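NAD-dependent aldehyde dehydrogenase (PDB 5UJU) probably oxidises aldehydes to carboxylic acids, using NAD+ as the hydride acceptor. Local coordinates at residues I401-D404 against G405-A408; T296-T299 against Q300-T303. All blocks are in the same frame, centred on the assembly; numbering follows the deposited sequence.

Contact 1 of 2, residues I401-D404 against G405-A408; sequences IQND and GVTA
Ile401 and Val406 meet on the buried side of the start of helix 404-414, where the methyl CG2 of Ile401 comes within 3.5 Å of CB of Val406 and also touches its CG1 branch. The torsion of Ile401 that sets CG2 anti to its backbone N (chi1 -61° for CG1) turns this methyl onto the helix. Branched aliphatic side chains suit this face: they fill it closely without polar groups to satisfy. Thr407 OG1 is the exception, a buried hydroxyl with no polar partner in the model.

The other side is polar and looser, with Asn403 partly exposed and Asp404 and Ala408 open to solvent. Asn403 is the N-cap, and its short side chain can reach forward over the N-H groups of the first turn: with CG between the backbone N and the carbonyl carbon (chi1 57°), OD1 lies 2.9 Å from Gly405 N and 3.3 Å from Val406 N, both bonds weak and bent. Val406 N also reaches Asn403 O, at 3.3 Å, from above the carbonyl plane. The other end of the amide is fixed by Gln402, whose OE1 accepts from Asn403 ND2 at 2.6 Å, almost straight and in the plane of both groups. Asp404 CB leaves away from the turn, and OD1 forms a salt bridge with Arg435 NE; its negative charge probably also interacts favourably with the positive end of the helix dipole. Ala408 N closes the turn on Asp404 O at 3.2 Å.

The loop leads from helix 391-398 into helix 404-414, with Val406 against Phe457 and Ile401 against Ser347 and Arg437.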
loop_
_atom_site.group_PDB
_atom_site.type_symbol
_atom_site.label_atom_id
_atom_site.label_comp_id
_atom_site.label_asym_id
_atom_site.label_seq_id
_atom_site.Cartn_x
_atom_site.Cartn_y
_atom_site.Cartn_z
ATOM N N ILE A 401 17.855 -26.873 18.029
ATOM C CA ILE A 401 16.554 -27.053 17.390
ATOM C C ILE A 401 15.476 -26.390 18.246
ATOM O O ILE A 401 15.402 -26.621 19.459
ATOM C CB ILE A 401 16.272 -28.551 17.191
ATOM C CG1 ILE A 401 17.339 -29.195 16.292
ATOM C CG2 ILE A 401 14.899 -28.765 16.646
ATOM C CD1 ILE A 401 17.309 -28.705 14.865
ATOM N N GLN A 402 14.613 -25.585 17.614
ATOM C CA GLN A 402 13.776 -24.670 18.394
ATOM C C GLN A 402 12.728 -25.411 19.229
ATOM O O GLN A 402 12.405 -24.985 20.344
ATOM C CB GLN A 402 13.103 -23.650 17.467
ATOM C CG GLN A 402 12.657 -22.345 18.168
ATOM C CD GLN A 402 11.315 -22.456 18.885
ATOM O OE1 GLN A 402 10.430 -23.199 18.465
ATOM N NE2 GLN A 402 11.166 -21.712 19.981
ATOM N N ASN A 403 12.175 -26.505 18.711
ATOM C CA ASN A 403 11.087 -27.194 19.397
ATOM C C ASN A 403 11.061 -28.650 18.958
ATOM O O ASN A 403 11.690 -29.036 17.967
ATOM C CB ASN A 403 9.744 -26.511 19.130
ATOM C CG ASN A 403 9.437 -26.418 17.663
ATOM O OD1 ASN A 403 9.039 -27.401 17.027
ATOM N ND2 ASN A 403 9.640 -25.230 17.102
ATOM N N ASP A 404 10.323 -29.464 19.718
ATOM C CA ASP A 404 10.280 -30.891 19.434
ATOM C C ASP A 404 9.503 -31.222 18.165
ATOM O O ASP A 404 9.624 -32.350 17.669
ATOM C CB ASP A 404 9.656 -31.634 20.614
ATOM C CG ASP A 404 10.446 -31.465 21.890
ATOM O OD1 ASP A 404 11.683 -31.654 21.851
ATOM O OD2 ASP A 404 9.827 -31.144 22.932
ATOM N N GLY A 405 8.763 -30.263 17.596
ATOM C CA GLY A 405 8.069 -30.529 16.347
ATOM C C GLY A 405 9.014 -30.616 15.163
ATOM O O GLY A 405 8.735 -31.327 14.191
ATOM N N VAL A 406 10.158 -29.930 15.241
ATOM C CA VAL A 406 11.158 -30.042 14.184
ATOM C C VAL A 406 11.778 -31.437 14.208
ATOM O O VAL A 406 12.017 -32.050 13.162
ATOM C CB VAL A 406 12.224 -28.941 14.333
ATOM C CG1 VAL A 406 13.363 -29.152 13.334
ATOM C CG2 VAL A 406 11.602 -27.560 14.191
ATOM N N THR A 407 12.049 -31.954 15.408
ATOM C CA THR A 407 12.567 -33.310 15.550
ATOM C C THR A 407 11.624 -34.333 14.925
ATOM O O THR A 407 12.070 -35.293 14.285
ATOM C CB THR A 407 12.795 -33.619 17.029
ATOM O OG1 THR A 407 13.829 -32.763 17.531
ATOM C CG2 THR A 407 13.219 -35.064 17.206
ATOM N N ALA A 408 10.311 -34.157 15.116
ATOM C CA ALA A 408 9.352 -35.088 14.524
ATOM C C ALA A 408 9.378 -35.024 13.002
ATOM O O ALA A 408 9.277 -36.056 12.326
ATOM C CB ALA A 408 7.942 -34.794 15.039
#

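Contact 2 of 2, residues T296-T299 against Q300-T303; sequences TGST and QNGT
Thr299 O takes two hydrogen bonds from Thr303: one from the backbone N at 2.8 Å, an ordinary i to i+4 helix bond, and one from the hydroxyl OG1 at 2.6 Å. The two donors arrive from opposite faces of the carbonyl plane, OG1 tilted 34° from it. Threonine can do this because its hydroxyl, set beside its own backbone N (chi1 -61°), folds back to the preceding turn. The side chains of Thr299 and Thr303 run alongside each other in the same direction, and Thr299 OG1 is bound to Ala319 N.

Ser298 caps the helix. Its OG accepts from Asn301 N at 3.0 Å, nearly straight, and a small hydroxyl held between the backbone N and the carbonyl carbon (chi1 76°) is well placed to do so. Ser298 O accepts from Gly302 N at 2.9 Å. The amide of Asn301 flanks the cap, and one water links Asn301 ND2 to Ser298 N. A second water sits on Ser298 OG and is held weakly by Gln300 OE1 and Asn301 OD1, as befits exposed polar side chains.

Gly297 suits its backbone angles, which would jam a CB against Thr296 O. Gly297 to Gly302 match the Gly-Ser-Thr-x-x-Gly signature of aldehyde dehydrogenases, so this turn of the Rossmann-type domain probably lies near the NAD site.

Strand 290-296 ends at Thr296, Gly297 bonds through its backbone to Glu317 of neighbouring parallel strand 313-317, and helix 299-308 follows, linking the two as a beta-alpha-beta unit.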
loop_
_atom_site.group_PDB
_atom_site.type_symbol
_atom_site.label_atom_id
_atom_site.label_comp_id
_atom_site.label_asym_id
_atom_site.label_seq_id
_atom_site.Cartn_x
_atom_site.Cartn_y
_atom_site.Cartn_z
ATOM N N THR A 296 4.539 -12.603 11.007
ATOM C CA THR A 296 5.484 -13.600 10.506
ATOM C C THR A 296 5.065 -14.977 11.003
ATOM O O THR A 296 4.895 -15.170 12.211
ATOM C CB THR A 296 6.919 -13.310 10.973
ATOM O OG1 THR A 296 7.317 -12.007 10.551
ATOM C CG2 THR A 296 7.879 -14.333 10.378
ATOM N N GLY A 297 4.889 -15.926 10.091
ATOM C CA GLY A 297 4.495 -17.261 10.521
ATOM C C GLY A 297 3.999 -18.102 9.367
ATOM O O GLY A 297 4.447 -17.943 8.228
ATOM N N SER A 298 3.057 -18.992 9.674
ATOM C CA SER A 298 2.593 -19.957 8.686
ATOM C C SER A 298 1.815 -19.276 7.569
ATOM O O SER A 298 1.224 -18.201 7.744
ATOM C CB SER A 298 1.707 -21.032 9.326
ATOM O OG SER A 298 0.413 -20.535 9.620
ATOM N N THR A 299 1.810 -19.939 6.412
ATOM C CA THR A 299 1.035 -19.469 5.272
ATOM C C THR A 299 -0.450 -19.436 5.597
ATOM O O THR A 299 -1.156 -18.496 5.213
ATOM C CB THR A 299 1.305 -20.365 4.059
ATOM O OG1 THR A 299 2.661 -20.188 3.643
ATOM C CG2 THR A 299 0.378 -20.014 2.904
ATOM N N GLN A 300 -0.937 -20.456 6.312
ATOM C CA GLN A 300 -2.356 -20.534 6.639
ATOM C C GLN A 300 -2.778 -19.398 7.563
ATOM O O GLN A 300 -3.813 -18.764 7.345
ATOM C CB GLN A 300 -2.674 -21.874 7.295
ATOM C CG GLN A 300 -4.158 -22.068 7.528
ATOM C CD GLN A 300 -4.480 -23.407 8.154
ATOM O OE1 GLN A 300 -4.345 -23.584 9.367
ATOM N NE2 GLN A 300 -4.950 -24.344 7.338
ATOM N N ASN A 301 -1.993 -19.133 8.602
ATOM C CA ASN A 301 -2.339 -18.034 9.503
ATOM C C ASN A 301 -2.184 -16.681 8.816
ATOM O O ASN A 301 -3.041 -15.800 8.975
ATOM C CB ASN A 301 -1.484 -18.087 10.770
ATOM C CG ASN A 301 -1.796 -19.297 11.642
ATOM O OD1 ASN A 301 -2.825 -19.955 11.470
ATOM N ND2 ASN A 301 -0.908 -19.589 12.590
ATOM N N GLY A 302 -1.102 -16.493 8.052
ATOM C CA GLY A 302 -0.907 -15.229 7.355
ATOM C C GLY A 302 -1.996 -14.963 6.336
ATOM O O GLY A 302 -2.489 -13.839 6.212
ATOM N N THR A 303 -2.389 -16.003 5.601
ATOM C CA THR A 303 -3.495 -15.908 4.652
ATOM C C THR A 303 -4.814 -15.588 5.351
ATOM O O THR A 303 -5.639 -14.829 4.827
ATOM C CB THR A 303 -3.612 -17.235 3.899
ATOM O OG1 THR A 303 -2.399 -17.481 3.180
ATOM C CG2 THR A 303 -4.750 -17.211 2.942
HETATM O O HOH W 1 1.974 -19.307 12.755
HETATM O O HOH W 2 -1.165 -22.847 10.597
#

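How the contacts relate
Both contacts are helix N-termini capped by a short polar side chain, but they belong to different parts of the fold. Contact 2 comes first along the chain, at the end of strand 290-296 in the sheet of the Rossmann-type cofactor domain, which also holds strands 191-211 and 313-317. Contact 1 follows about a hundred residues later, before helix 404-414, beside the other sheet, that of the catalytic domain as in relatives. The centres of contacts 1 and 2 are 19 Å apart, and the nearest atoms of contacts 1 and 2 are about 12 Å apart. Each thus settles its own helix start, with the active site probably in the cleft between the domains; contact 1 lies nearer the bound sodium ion.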